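Local coordinates for hypothetical conserved protein (Geobacillus kaustophilus, PDB 2PCS), which is of unknown function but belongs to the carbon monoxide dehydrogenase subunit G (CoxG) family and probably binds a small ligand within a Bet v 1-like fold, at residues D96-P99 with T105-T108; G7-K12 with D137-I142; L107-S112 with L133-F138; E17-L22 with I70-H75. All coordinates share one frame; numbering follows the deposited sequence.

All four contacts involve one curved antiparallel sheet. Contact 1 joins neighbouring strands through backbone hydrogen bonds, with L97, L107 and T105 on the helix-covered face and D96, T98, Q106 and T108 on the more exposed one. Contacts 2 and 3 both use helix 124-148, set against adjoining strands 4-12 and 104-116; their chemistry is apolar, contact 2 being fully buried and contact 3 only partly, and both lie near an unidentified bound ligand. Further from the centre than these two, contact 4 sets a tryptophan of helix 15-22 against a proline-rich turn. L107 pairs in contact 1, lies on the strand segment of contact 3 and touches F139 of contact 2, while H75 of contact 4 is hydrogen-bonded to D96.

Contact 1: residues D96-P99 with T105-T108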
loop_
_atom_site.group_PDB
_atom_site.type_symbol
_atom_site.label_atom_id
_atom_site.label_comp_id
_atom_site.label_asym_id
_atom_site.label_seq_id
_atom_site.Cartn_x
_atom_site.Cartn_y
_atom_site.Cartn_z
ATOM N N ASP A 96 4.222 9.803 4.889
ATOM C CA ASP A 96 5.089 10.975 4.943
ATOM C C ASP A 96 6.472 10.590 4.436
ATOM O O ASP A 96 7.000 9.504 4.778
ATOM C CB ASP A 96 5.142 11.512 6.364
ATOM C CG ASP A 96 3.819 12.167 6.786
ATOM O OD1 ASP A 96 3.447 13.196 6.193
ATOM O OD2 ASP A 96 3.130 11.663 7.724
ATOM N N LEU A 97 7.020 11.430 3.556
ATOM C CA LEU A 97 8.385 11.241 3.114
ATOM C C LEU A 97 9.299 12.264 3.843
ATOM O O LEU A 97 8.956 13.480 3.955
ATOM C CB LEU A 97 8.495 11.325 1.592
ATOM C CG LEU A 97 7.705 10.352 0.705
ATOM C CD1 LEU A 97 8.006 10.581 -0.768
ATOM C CD2 LEU A 97 8.096 8.952 1.062
ATOM N N THR A 98 10.404 11.747 4.375
ATOM C CA THR A 98 11.390 12.548 5.096
ATOM C C THR A 98 12.781 12.325 4.564
ATOM O O THR A 98 13.252 11.200 4.557
ATOM C CB THR A 98 11.384 12.192 6.551
ATOM O OG1 THR A 98 10.151 12.647 7.085
ATOM C CG2 THR A 98 12.445 12.902 7.290
ATOM N N PRO A 99 13.453 13.394 4.122
ATOM C CA PRO A 99 14.814 13.220 3.634
ATOM C C PRO A 99 15.670 12.966 4.870
ATOM O O PRO A 99 15.522 13.699 5.874
ATOM C CB PRO A 99 15.137 14.572 3.029
ATOM C CG PRO A 99 14.259 15.527 3.803
ATOM C CD PRO A 99 13.037 14.804 4.130
ATOM N N THR A 105 15.845 8.582 1.742
ATOM C CA THR A 105 14.521 9.018 2.178
ATOM C C THR A 105 13.943 8.062 3.193
ATOM O O THR A 105 13.987 6.864 3.034
ATOM C CB THR A 105 13.602 9.145 0.958
ATOM O OG1 THR A 105 13.920 10.357 0.302
ATOM C CG2 THR A 105 12.091 9.168 1.294
ATOM N N GLN A 106 13.368 8.599 4.233
ATOM C CA GLN A 106 12.609 7.772 5.107
ATOM C C GLN A 106 11.097 7.944 4.817
ATOM O O GLN A 106 10.529 9.038 4.963
ATOM C CB GLN A 106 12.935 8.151 6.532
ATOM C CG GLN A 106 12.347 7.284 7.527
ATOM C CD GLN A 106 12.121 8.019 8.830
ATOM O OE1 GLN A 106 11.527 9.114 8.866
ATOM N NE2 GLN A 106 12.567 7.406 9.926
ATOM N N LEU A 107 10.466 6.835 4.449
ATOM C CA LEU A 107 9.025 6.758 4.360
ATOM C C LEU A 107 8.422 6.256 5.692
ATOM O O LEU A 107 8.777 5.199 6.171
ATOM C CB LEU A 107 8.635 5.845 3.191
ATOM C CG LEU A 107 7.165 5.847 2.783
ATOM C CD1 LEU A 107 7.049 5.471 1.354
ATOM C CD2 LEU A 107 6.339 4.951 3.694
ATOM N N THR A 108 7.324 6.745 6.411
ATOM C CA THR A 108 6.582 6.311 7.588
ATOM C C THR A 108 5.090 6.199 7.291
ATOM O O THR A 108 4.621 6.824 6.343
ATOM C CB THR A 108 6.816 7.280 8.762
ATOM O OG1 THR A 108 6.353 8.587 8.406
ATOM C CG2 THR A 108 8.305 7.487 8.994
HETATM O O HOH W 1 9.026 10.160 7.137
#
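L97 and L107 pair across the antiparallel beta hairpin formed by strands 87-99 and 104-116, and their side chains make the tight face of this contact. L97 sets CG anti to its own carbonyl carbon (chi1 -59°), which lets the CD2 branch lean toward the second strand, 3.6 Å from CD1 of L107 and 3.8 Å from its CB. The methyl T105 CG2 is a looser neighbour, 4.0 Å from L97 CD2. Helix 15-22 covers this face, with V18 against L97 and L22 against L107.

Between the strands, T98 and Q106 form a hydrogen-bonded pair: T98 O receives Q106 N at 2.6 Å, in the carbonyl plane, and T98 N returns a bond to Q106 O. The next hydrogen-bonded pair, D96 with T108, is held less closely, one of its two backbone bonds being weak.

The opposite face is partly exposed and polar. The T98 and Q106 side chains run alongside each other there, but OE1 of Q106 comes no nearer than 3.9 Å to T98 CB. D96 turns its carboxylate to H75. One water donates to Q106 O, lies 2.7 Å from T98 OG1 and reaches T108 OG1 by a weak bond of 3.4 Å.

Contact 2: residues G7-K12 with D137-I142; sequences GSIELK and DFFKKI
F139 carries its ring toward I9 with CG anti to its own carbonyl carbon (chi1 -76°), while I9 holds CG1 almost eclipsed with its backbone N (chi1 -21°), a torsion that turns CG1 and CD1 to the ring. The two side chains meet inside the helix-grip arrangement of Bet v 1-like proteins, in which a long C-terminal helix, here 124-148, lies against a curved antiparallel sheet; strand 4-12 supplies the sheet side.

I9 comes over one face of the phenyl ring, displaced toward its rim. Its CG1 makes a CH-pi contact, 3.9 Å from the centroid of the F139 ring and 27° off the ring normal. CD1 of I9 is closer still to the rim, only 3.2 Å from F139 CD1, a short distance that, with the unusual chi1, suggests either strain or an imprecisely placed isoleucine. The same ring also touches L107 and Y109 of the adjoining strand, and the F139 side chain lies about 4 Å, between nearest atoms, from a bound ligand of unknown identity, forming part of the surroundings of that site.

An alanine in place of F139 would probably leave I9 without the surface it packs on and open a gap between helix and sheet beside the ligand.

Further along the strand, L11 has a looser contact with the helix backbone, its CD2 lying 4.3 Å from F139 O.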
loop_
_atom_site.group_PDB
_atom_site.type_symbol
_atom_site.label_atom_id
_atom_site.label_comp_id
_atom_site.label_asym_id
_atom_site.label_seq_id
_atom_site.Cartn_x
_atom_site.Cartn_y
_atom_site.Cartn_z
ATOM N N GLY A 7 4.758 2.047 10.411
ATOM C CA GLY A 7 6.136 1.627 10.314
ATOM C C GLY A 7 6.969 2.571 9.532
ATOM O O GLY A 7 6.570 3.719 9.298
ATOM N N SER A 8 8.113 2.100 9.050
ATOM C CA SER A 8 8.906 2.956 8.170
ATOM C C SER A 8 9.866 2.166 7.400
ATOM O O SER A 8 10.166 1.064 7.806
ATOM C CB SER A 8 9.677 4.052 8.938
ATOM O OG SER A 8 10.316 3.504 10.033
ATOM N N ILE A 9 10.336 2.749 6.300
ATOM C CA ILE A 9 11.316 2.152 5.419
ATOM C C ILE A 9 12.354 3.214 5.022
ATOM O O ILE A 9 12.013 4.367 4.737
ATOM C CB ILE A 9 10.688 1.661 4.084
ATOM C CG1 ILE A 9 9.193 1.464 4.226
ATOM C CG2 ILE A 9 11.398 0.383 3.552
ATOM C CD1 ILE A 9 8.831 0.078 4.835
ATOM N N GLU A 10 13.606 2.814 4.953
ATOM C CA GLU A 10 14.605 3.660 4.330
ATOM C C GLU A 10 14.734 3.251 2.871
ATOM O O GLU A 10 14.758 2.067 2.544
ATOM C CB GLU A 10 15.928 3.591 5.078
ATOM C CG GLU A 10 15.906 4.417 6.377
ATOM C CD GLU A 10 17.149 4.162 7.263
ATOM O OE1 GLU A 10 17.276 3.005 7.787
ATOM O OE2 GLU A 10 17.979 5.115 7.434
ATOM N N LEU A 11 14.735 4.230 1.989
ATOM C CA LEU A 11 14.759 3.943 0.582
ATOM C C LEU A 11 15.949 4.628 -0.065
ATOM O O LEU A 11 16.434 5.678 0.410
ATOM C CB LEU A 11 13.435 4.356 -0.087
ATOM C CG LEU A 11 12.137 3.638 0.334
ATOM C CD1 LEU A 11 10.952 4.544 0.078
ATOM C CD2 LEU A 11 11.934 2.344 -0.411
ATOM N N LYS A 12 16.423 4.028 -1.142
ATOM C CA LYS A 12 17.531 4.559 -1.895
ATOM C C LYS A 12 16.962 5.474 -2.954
ATOM O O LYS A 12 16.439 4.996 -3.978
ATOM C CB LYS A 12 18.325 3.398 -2.535
ATOM C CG LYS A 12 19.701 3.181 -1.901
ATOM C CD LYS A 12 20.014 1.679 -1.668
ATOM C CE LYS A 12 20.952 1.496 -0.428
ATOM N NZ LYS A 12 21.583 0.116 -0.325
ATOM N N ASP A 137 6.393 -6.355 0.457
ATOM C CA ASP A 137 6.478 -6.687 -0.932
ATOM C C ASP A 137 6.240 -5.495 -1.865
ATOM O O ASP A 137 6.863 -5.363 -2.948
ATOM C CB ASP A 137 5.478 -7.793 -1.277
ATOM C CG ASP A 137 5.663 -8.270 -2.715
ATOM O OD1 ASP A 137 6.724 -8.899 -2.982
ATOM O OD2 ASP A 137 4.807 -7.944 -3.578
ATOM N N PHE A 138 5.329 -4.614 -1.452
ATOM C CA PHE A 138 5.130 -3.356 -2.197
ATOM C C PHE A 138 6.381 -2.464 -2.109
ATOM O O PHE A 138 6.863 -1.934 -3.103
ATOM C CB PHE A 138 3.917 -2.626 -1.644
ATOM C CG PHE A 138 3.718 -1.258 -2.233
ATOM C CD1 PHE A 138 3.127 -1.091 -3.501
ATOM C CD2 PHE A 138 4.123 -0.132 -1.534
ATOM C CE1 PHE A 138 2.942 0.171 -4.037
ATOM C CE2 PHE A 138 3.919 1.140 -2.082
ATOM C CZ PHE A 138 3.308 1.300 -3.295
ATOM N N PHE A 139 6.894 -2.280 -0.910
ATOM C CA PHE A 139 8.055 -1.403 -0.768
ATOM C C PHE A 139 9.297 -2.002 -1.460
ATOM O O PHE A 139 10.150 -1.265 -1.968
ATOM C CB PHE A 139 8.284 -1.033 0.695
ATOM C CG PHE A 139 7.318 -0.012 1.194
ATOM C CD1 PHE A 139 6.715 -0.150 2.423
ATOM C CD2 PHE A 139 6.995 1.078 0.416
ATOM C CE1 PHE A 139 5.785 0.793 2.882
ATOM C CE2 PHE A 139 6.061 2.029 0.854
ATOM C CZ PHE A 139 5.451 1.870 2.095
ATOM N N LYS A 140 9.324 -3.348 -1.548
ATOM C CA LYS A 140 10.381 -4.090 -2.236
ATOM C C LYS A 140 10.329 -3.797 -3.714
ATOM O O LYS A 140 11.359 -3.564 -4.330
ATOM C CB LYS A 140 10.230 -5.602 -2.000
ATOM C CG LYS A 140 11.242 -6.463 -2.761
ATOM C CD LYS A 140 10.819 -7.925 -2.926
ATOM C CE LYS A 140 11.802 -8.667 -3.903
ATOM N NZ LYS A 140 11.560 -10.182 -3.933
ATOM N N LYS A 141 9.142 -3.810 -4.312
ATOM C CA LYS A 141 9.095 -3.611 -5.763
ATOM C C LYS A 141 9.277 -2.149 -6.117
ATOM O O LYS A 141 9.798 -1.825 -7.195
ATOM C CB LYS A 141 7.825 -4.193 -6.391
ATOM C CG LYS A 141 7.732 -5.736 -6.387
ATOM C CD LYS A 141 6.293 -6.174 -6.147
ATOM C CE LYS A 141 5.838 -7.446 -6.888
ATOM N NZ LYS A 141 4.304 -7.586 -6.800
ATOM N N ILE A 142 8.844 -1.261 -5.220
ATOM C CA ILE A 142 9.041 0.173 -5.410
ATOM C C ILE A 142 10.533 0.448 -5.386
ATOM O O ILE A 142 11.025 1.231 -6.181
ATOM C CB ILE A 142 8.362 1.042 -4.302
ATOM C CG1 ILE A 142 6.859 1.109 -4.472
ATOM C CG2 ILE A 142 8.871 2.467 -4.335
ATOM C CD1 ILE A 142 6.449 1.692 -5.741
#

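Contact 3: residues L107-S112 with L133-F138; sequences LTYTYS and LLISDF
Y109 and I135 are the nearest CA pair, 10.2 Å apart, between strand 107-112 and the helical segment 133-138. The wide spacing is that of a helix lying over a sheet, as in the helix-grip fold of the Bet v 1-like family, and side chains must bridge it. The alternation of the strand sends Y109 and Y111 to the same face.

In both tyrosines CG sits between the backbone N and the carbonyl carbon (chi1 65° and 75°), a torsion that carries the rings toward the helix. The rings are neighbours along the strand, Y109 CE2 lying in plane at the edge of the Y111 ring.

I135 serves both with separate branches. Its CG2, anti to the backbone N, comes obliquely to the phenol end of Y109, 3.6 Å from OH and 3.9 Å from CZ. That hydroxyl is also hydrogen-bonded to H160 and H158 of the C-terminal histidine tag, which holds it in the crystallised construct. The Y111 side chain lies about 4 Å, between nearest atoms, from an unidentified bound ligand, and I135 packs against that tyrosine.

The other branch of I135 reaches across to Y111, where its terminal CD1 lies 3.7 Å from the ring atom CE1.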
loop_
_atom_site.group_PDB
_atom_site.type_symbol
_atom_site.label_atom_id
_atom_site.label_comp_id
_atom_site.label_asym_id
_atom_site.label_seq_id
_atom_site.Cartn_x
_atom_site.Cartn_y
_atom_site.Cartn_z
ATOM N N LEU A 107 10.466 6.835 4.449
ATOM C CA LEU A 107 9.025 6.758 4.360
ATOM C C LEU A 107 8.422 6.256 5.692
ATOM O O LEU A 107 8.777 5.199 6.171
ATOM C CB LEU A 107 8.635 5.845 3.191
ATOM C CG LEU A 107 7.165 5.847 2.783
ATOM C CD1 LEU A 107 7.049 5.471 1.354
ATOM C CD2 LEU A 107 6.339 4.951 3.694
ATOM N N THR A 108 7.324 6.745 6.411
ATOM C CA THR A 108 6.582 6.311 7.588
ATOM C C THR A 108 5.090 6.199 7.291
ATOM O O THR A 108 4.621 6.824 6.343
ATOM C CB THR A 108 6.816 7.280 8.762
ATOM O OG1 THR A 108 6.353 8.587 8.406
ATOM C CG2 THR A 108 8.305 7.487 8.994
ATOM N N TYR A 109 4.589 5.482 7.812
ATOM C CA TYR A 109 3.180 5.305 7.517
ATOM C C TYR A 109 2.463 4.889 8.767
ATOM O O TYR A 109 3.054 4.380 9.728
ATOM C CB TYR A 109 2.912 4.328 6.355
ATOM C CG TYR A 109 3.334 2.911 6.682
ATOM C CD1 TYR A 109 4.596 2.414 6.292
ATOM C CD2 TYR A 109 2.498 2.072 7.407
ATOM C CE1 TYR A 109 5.005 1.142 6.692
ATOM C CE2 TYR A 109 2.869 0.817 7.756
ATOM C CZ TYR A 109 4.111 0.340 7.377
ATOM O OH TYR A 109 4.453 -0.957 7.736
ATOM N N THR A 110 1.166 5.027 8.681
ATOM C CA THR A 110 0.272 4.733 9.738
ATOM C C THR A 110 -0.924 4.177 8.942
ATOM O O THR A 110 -1.190 4.615 7.800
ATOM C CB THR A 110 0.025 6.070 10.393
ATOM O OG1 THR A 110 0.377 6.076 11.781
ATOM C CG2 THR A 110 -1.273 6.634 10.094
ATOM N N TYR A 111 -1.590 3.150 9.459
ATOM C CA TYR A 111 -2.831 2.714 8.807
ATOM C C TYR A 111 -3.826 2.168 9.786
ATOM O O TYR A 111 -3.494 1.780 10.887
ATOM C CB TYR A 111 -2.596 1.733 7.649
ATOM C CG TYR A 111 -2.244 0.361 8.090
ATOM C CD1 TYR A 111 -0.912 -0.057 8.095
ATOM C CD2 TYR A 111 -3.235 -0.520 8.573
ATOM C CE1 TYR A 111 -0.584 -1.308 8.534
ATOM C CE2 TYR A 111 -2.900 -1.803 9.030
ATOM C CZ TYR A 111 -1.596 -2.169 8.991
ATOM O OH TYR A 111 -1.256 -3.408 9.427
ATOM N N SER A 112 -5.065 2.107 9.332
ATOM C CA SER A 112 -6.150 1.721 10.185
ATOM C C SER A 112 -7.171 0.994 9.311
ATOM O O SER A 112 -7.680 1.584 8.325
ATOM C CB SER A 112 -6.711 3.008 10.790
ATOM O OG SER A 112 -7.256 2.733 12.041
ATOM N N LEU A 133 3.426 -8.511 5.191
ATOM C CA LEU A 133 3.928 -9.079 3.949
ATOM C C LEU A 133 3.532 -8.273 2.717
ATOM O O LEU A 133 4.332 -8.103 1.794
ATOM C CB LEU A 133 3.627 -10.598 3.834
ATOM C CG LEU A 133 3.175 -11.359 2.550
ATOM C CD1 LEU A 133 3.773 -10.985 1.188
ATOM C CD2 LEU A 133 3.411 -12.844 2.746
ATOM N N LEU A 134 2.293 -7.796 2.664
ATOM C CA LEU A 134 1.840 -6.987 1.499
ATOM C C LEU A 134 2.620 -5.662 1.420
ATOM O O LEU A 134 3.195 -5.310 0.377
ATOM C CB LEU A 134 0.303 -6.749 1.576
ATOM C CG LEU A 134 -0.482 -8.061 1.317
ATOM C CD1 LEU A 134 -1.937 -7.901 1.623
ATOM C CD2 LEU A 134 -0.278 -8.624 -0.126
ATOM N N ILE A 135 2.675 -4.953 2.549
ATOM C CA ILE A 135 3.475 -3.710 2.658
ATOM C C ILE A 135 4.948 -3.934 2.282
ATOM O O ILE A 135 5.464 -3.194 1.433
ATOM C CB ILE A 135 3.339 -3.068 4.064
ATOM C CG1 ILE A 135 1.873 -2.618 4.274
ATOM C CG2 ILE A 135 4.337 -1.905 4.234
ATOM C CD1 ILE A 135 1.434 -2.655 5.712
ATOM N N SER A 136 5.620 -4.947 2.872
ATOM C CA SER A 136 7.048 -5.224 2.507
ATOM C C SER A 136 7.268 -5.528 1.025
ATOM O O SER A 136 8.215 -5.004 0.410
ATOM C CB SER A 136 7.642 -6.377 3.294
ATOM O OG SER A 136 7.356 -6.223 4.661
ATOM N N ASP A 137 6.393 -6.355 0.457
ATOM C CA ASP A 137 6.478 -6.687 -0.932
ATOM C C ASP A 137 6.240 -5.495 -1.865
ATOM O O ASP A 137 6.863 -5.363 -2.948
ATOM C CB ASP A 137 5.478 -7.793 -1.277
ATOM C CG ASP A 137 5.663 -8.270 -2.715
ATOM O OD1 ASP A 137 6.724 -8.899 -2.982
ATOM O OD2 ASP A 137 4.807 -7.944 -3.578
ATOM N N PHE A 138 5.329 -4.614 -1.452
ATOM C CA PHE A 138 5.130 -3.356 -2.197
ATOM C C PHE A 138 6.381 -2.464 -2.109
ATOM O O PHE A 138 6.863 -1.934 -3.103
ATOM C CB PHE A 138 3.917 -2.626 -1.644
ATOM C CG PHE A 138 3.718 -1.258 -2.233
ATOM C CD1 PHE A 138 3.127 -1.091 -3.501
ATOM C CD2 PHE A 138 4.123 -0.132 -1.534
ATOM C CE1 PHE A 138 2.942 0.171 -4.037
ATOM C CE2 PHE A 138 3.919 1.140 -2.082
ATOM C CZ PHE A 138 3.308 1.300 -3.295
#

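Contact 4: residues E17-L22 with I70-H75; sequences EVWSKL and IKPPYH
W19 leaves helix 15-22 with CG anti to the backbone N (chi1 180°), which carries its indole straight out to the segment 70-75. Its CB already lies 3.4 Å from P73 O. At CG the ring meets the proline itself: P73 CB is 3.6 Å away, and P73 CA stands over the five-membered ring, 3.4 Å from its centroid and 17° off the normal. NE1 passes P72 CB more loosely.

On the six-membered ring, P72 CA lies over the same face, 3.4 Å from W19 CZ2, and the backbone N of Y74 also sits above this face. Here the chain passes from strand 59-71 into strand 75-84 with a cis peptide before P73, followed by a classic beta bulge that sets Y74 and H75 against K71, whose O accepts a bond from the backbone N of each.

With an alanine here, P72 and P73 would probably lose the flat surface they rest on, leaving a gap between helix and turn.

Toward the ring's far edge, I70 CG2 approaches in plane, 3.7 Å from W19 CZ2. Further round the rim CZ3 meets H75 N, and at the tip, between CZ2 and CZ3, CH2 lies 3.4 Å from H75 O.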
loop_
_atom_site.group_PDB
_atom_site.type_symbol
_atom_site.label_atom_id
_atom_site.label_comp_id
_atom_site.label_asym_id
_atom_site.label_seq_id
_atom_site.Cartn_x
_atom_site.Cartn_y
_atom_site.Cartn_z
ATOM N N GLU A 17 12.524 11.329 -5.971
ATOM C CA GLU A 17 12.606 10.088 -6.754
ATOM C C GLU A 17 11.515 9.113 -6.322
ATOM O O GLU A 17 10.897 8.458 -7.171
ATOM C CB GLU A 17 14.009 9.465 -6.682
ATOM C CG GLU A 17 15.004 10.229 -7.590
ATOM C CD GLU A 17 16.479 10.221 -7.113
ATOM O OE1 GLU A 17 16.754 9.885 -5.931
ATOM O OE2 GLU A 17 17.362 10.577 -7.940
ATOM N N VAL A 18 11.262 9.075 -5.009
ATOM C CA VAL A 18 10.284 8.194 -4.377
ATOM C C VAL A 18 8.873 8.667 -4.665
ATOM O O VAL A 18 8.047 7.891 -5.126
ATOM C CB VAL A 18 10.542 8.104 -2.845
ATOM C CG1 VAL A 18 9.502 7.235 -2.142
ATOM C CG2 VAL A 18 11.982 7.579 -2.616
ATOM N N TRP A 19 8.616 9.952 -4.445
ATOM C CA TRP A 19 7.297 10.521 -4.722
ATOM C C TRP A 19 6.795 10.255 -6.172
ATOM O O TRP A 19 5.616 9.888 -6.375
ATOM C CB TRP A 19 7.279 12.004 -4.398
ATOM C CG TRP A 19 5.976 12.633 -4.665
ATOM C CD1 TRP A 19 5.555 13.228 -5.849
ATOM C CD2 TRP A 19 4.887 12.749 -3.742
ATOM N NE1 TRP A 19 4.267 13.694 -5.696
ATOM C CE2 TRP A 19 3.837 13.424 -4.417
ATOM C CE3 TRP A 19 4.692 12.340 -2.410
ATOM C CZ2 TRP A 19 2.608 13.697 -3.803
ATOM C CZ3 TRP A 19 3.495 12.658 -1.793
ATOM C CH2 TRP A 19 2.457 13.316 -2.489
ATOM N N SER A 20 7.666 10.401 -7.157
ATOM C CA SER A 20 7.256 10.129 -8.544
ATOM C C SER A 20 6.911 8.644 -8.833
ATOM O O SER A 20 6.114 8.396 -9.731
ATOM C CB SER A 20 8.302 10.602 -9.560
ATOM O OG SER A 20 9.291 9.604 -9.712
ATOM N N LYS A 21 7.503 7.687 -8.095
ATOM C CA LYS A 21 7.079 6.273 -8.223
ATOM C C LYS A 21 5.750 6.033 -7.543
ATOM O O LYS A 21 4.855 5.375 -8.094
ATOM C CB LYS A 21 8.117 5.278 -7.693
ATOM C CG LYS A 21 9.360 5.145 -8.575
ATOM C CD LYS A 21 9.056 4.873 -10.046
ATOM C CE LYS A 21 10.254 5.267 -10.968
ATOM N NZ LYS A 21 10.017 4.951 -12.442
ATOM N N LEU A 22 5.612 6.601 -6.350
ATOM C CA LEU A 22 4.427 6.405 -5.568
ATOM C C LEU A 22 3.170 7.029 -6.216
ATOM O O LEU A 22 2.039 6.643 -5.902
ATOM C CB LEU A 22 4.666 6.957 -4.167
ATOM C CG LEU A 22 5.638 6.222 -3.248
ATOM C CD1 LEU A 22 5.859 7.040 -2.019
ATOM C CD2 LEU A 22 5.129 4.798 -2.878
ATOM N N ILE A 70 -3.136 15.490 -0.686
ATOM C CA ILE A 70 -1.932 15.237 -1.424
ATOM C C ILE A 70 -1.028 16.431 -1.354
ATOM O O ILE A 70 -1.392 17.510 -1.871
ATOM C CB ILE A 70 -2.220 15.019 -2.876
ATOM C CG1 ILE A 70 -3.123 13.768 -3.090
ATOM C CG2 ILE A 70 -0.913 14.932 -3.596
ATOM C CD1 ILE A 70 -3.353 13.346 -4.608
ATOM N N LYS A 71 0.158 16.236 -0.762
ATOM C CA LYS A 71 1.099 17.295 -0.646
ATOM C C LYS A 71 2.526 17.210 -1.162
ATOM O O LYS A 71 3.367 16.680 -0.480
ATOM C CB LYS A 71 1.191 17.787 0.800
ATOM C CG LYS A 71 -0.108 18.289 1.459
ATOM C CD LYS A 71 0.111 18.361 2.965
ATOM C CE LYS A 71 -1.143 18.629 3.715
ATOM N NZ LYS A 71 -1.967 19.548 2.864
ATOM N N PRO A 72 2.767 17.490 -2.430
ATOM C CA PRO A 72 3.812 16.866 -3.187
ATOM C C PRO A 72 5.082 17.628 -2.689
ATOM O O PRO A 72 4.979 18.759 -2.130
ATOM C CB PRO A 72 3.570 17.328 -4.629
ATOM C CG PRO A 72 2.120 17.782 -4.641
ATOM C CD PRO A 72 1.816 18.247 -3.270
ATOM N N PRO A 73 6.259 16.993 -2.762
ATOM C CA PRO A 73 6.419 15.589 -3.008
ATOM C C PRO A 73 6.585 14.800 -1.651
ATOM O O PRO A 73 7.355 13.848 -1.593
ATOM C CB PRO A 73 7.724 15.607 -3.792
ATOM C CG PRO A 73 8.589 16.591 -2.914
ATOM C CD PRO A 73 7.575 17.667 -2.572
ATOM N N TYR A 74 5.852 15.138 -0.590
ATOM C CA TYR A 74 6.185 14.558 0.711
ATOM C C TYR A 74 5.080 13.932 1.579
ATOM O O TYR A 74 5.375 13.297 2.570
ATOM C CB TYR A 74 6.916 15.619 1.585
ATOM C CG TYR A 74 6.002 16.760 1.958
ATOM C CD1 TYR A 74 5.844 17.868 1.097
ATOM C CD2 TYR A 74 5.288 16.735 3.144
ATOM C CE1 TYR A 74 4.994 18.918 1.430
ATOM C CE2 TYR A 74 4.420 17.778 3.481
ATOM C CZ TYR A 74 4.279 18.866 2.615
ATOM O OH TYR A 74 3.395 19.888 2.937
ATOM N N HIS A 75 3.818 14.133 1.293
ATOM C CA HIS A 75 2.798 13.580 2.151
ATOM C C HIS A 75 1.530 13.212 1.376
ATOM O O HIS A 75 1.096 13.962 0.527
ATOM C CB HIS A 75 2.467 14.580 3.221
ATOM C CG HIS A 75 1.172 14.300 3.925
ATOM N ND1 HIS A 75 1.108 13.668 5.145
ATOM C CD2 HIS A 75 -0.108 14.568 3.568
ATOM C CE1 HIS A 75 -0.155 13.573 5.524
ATOM N NE2 HIS A 75 -0.911 14.134 4.592
#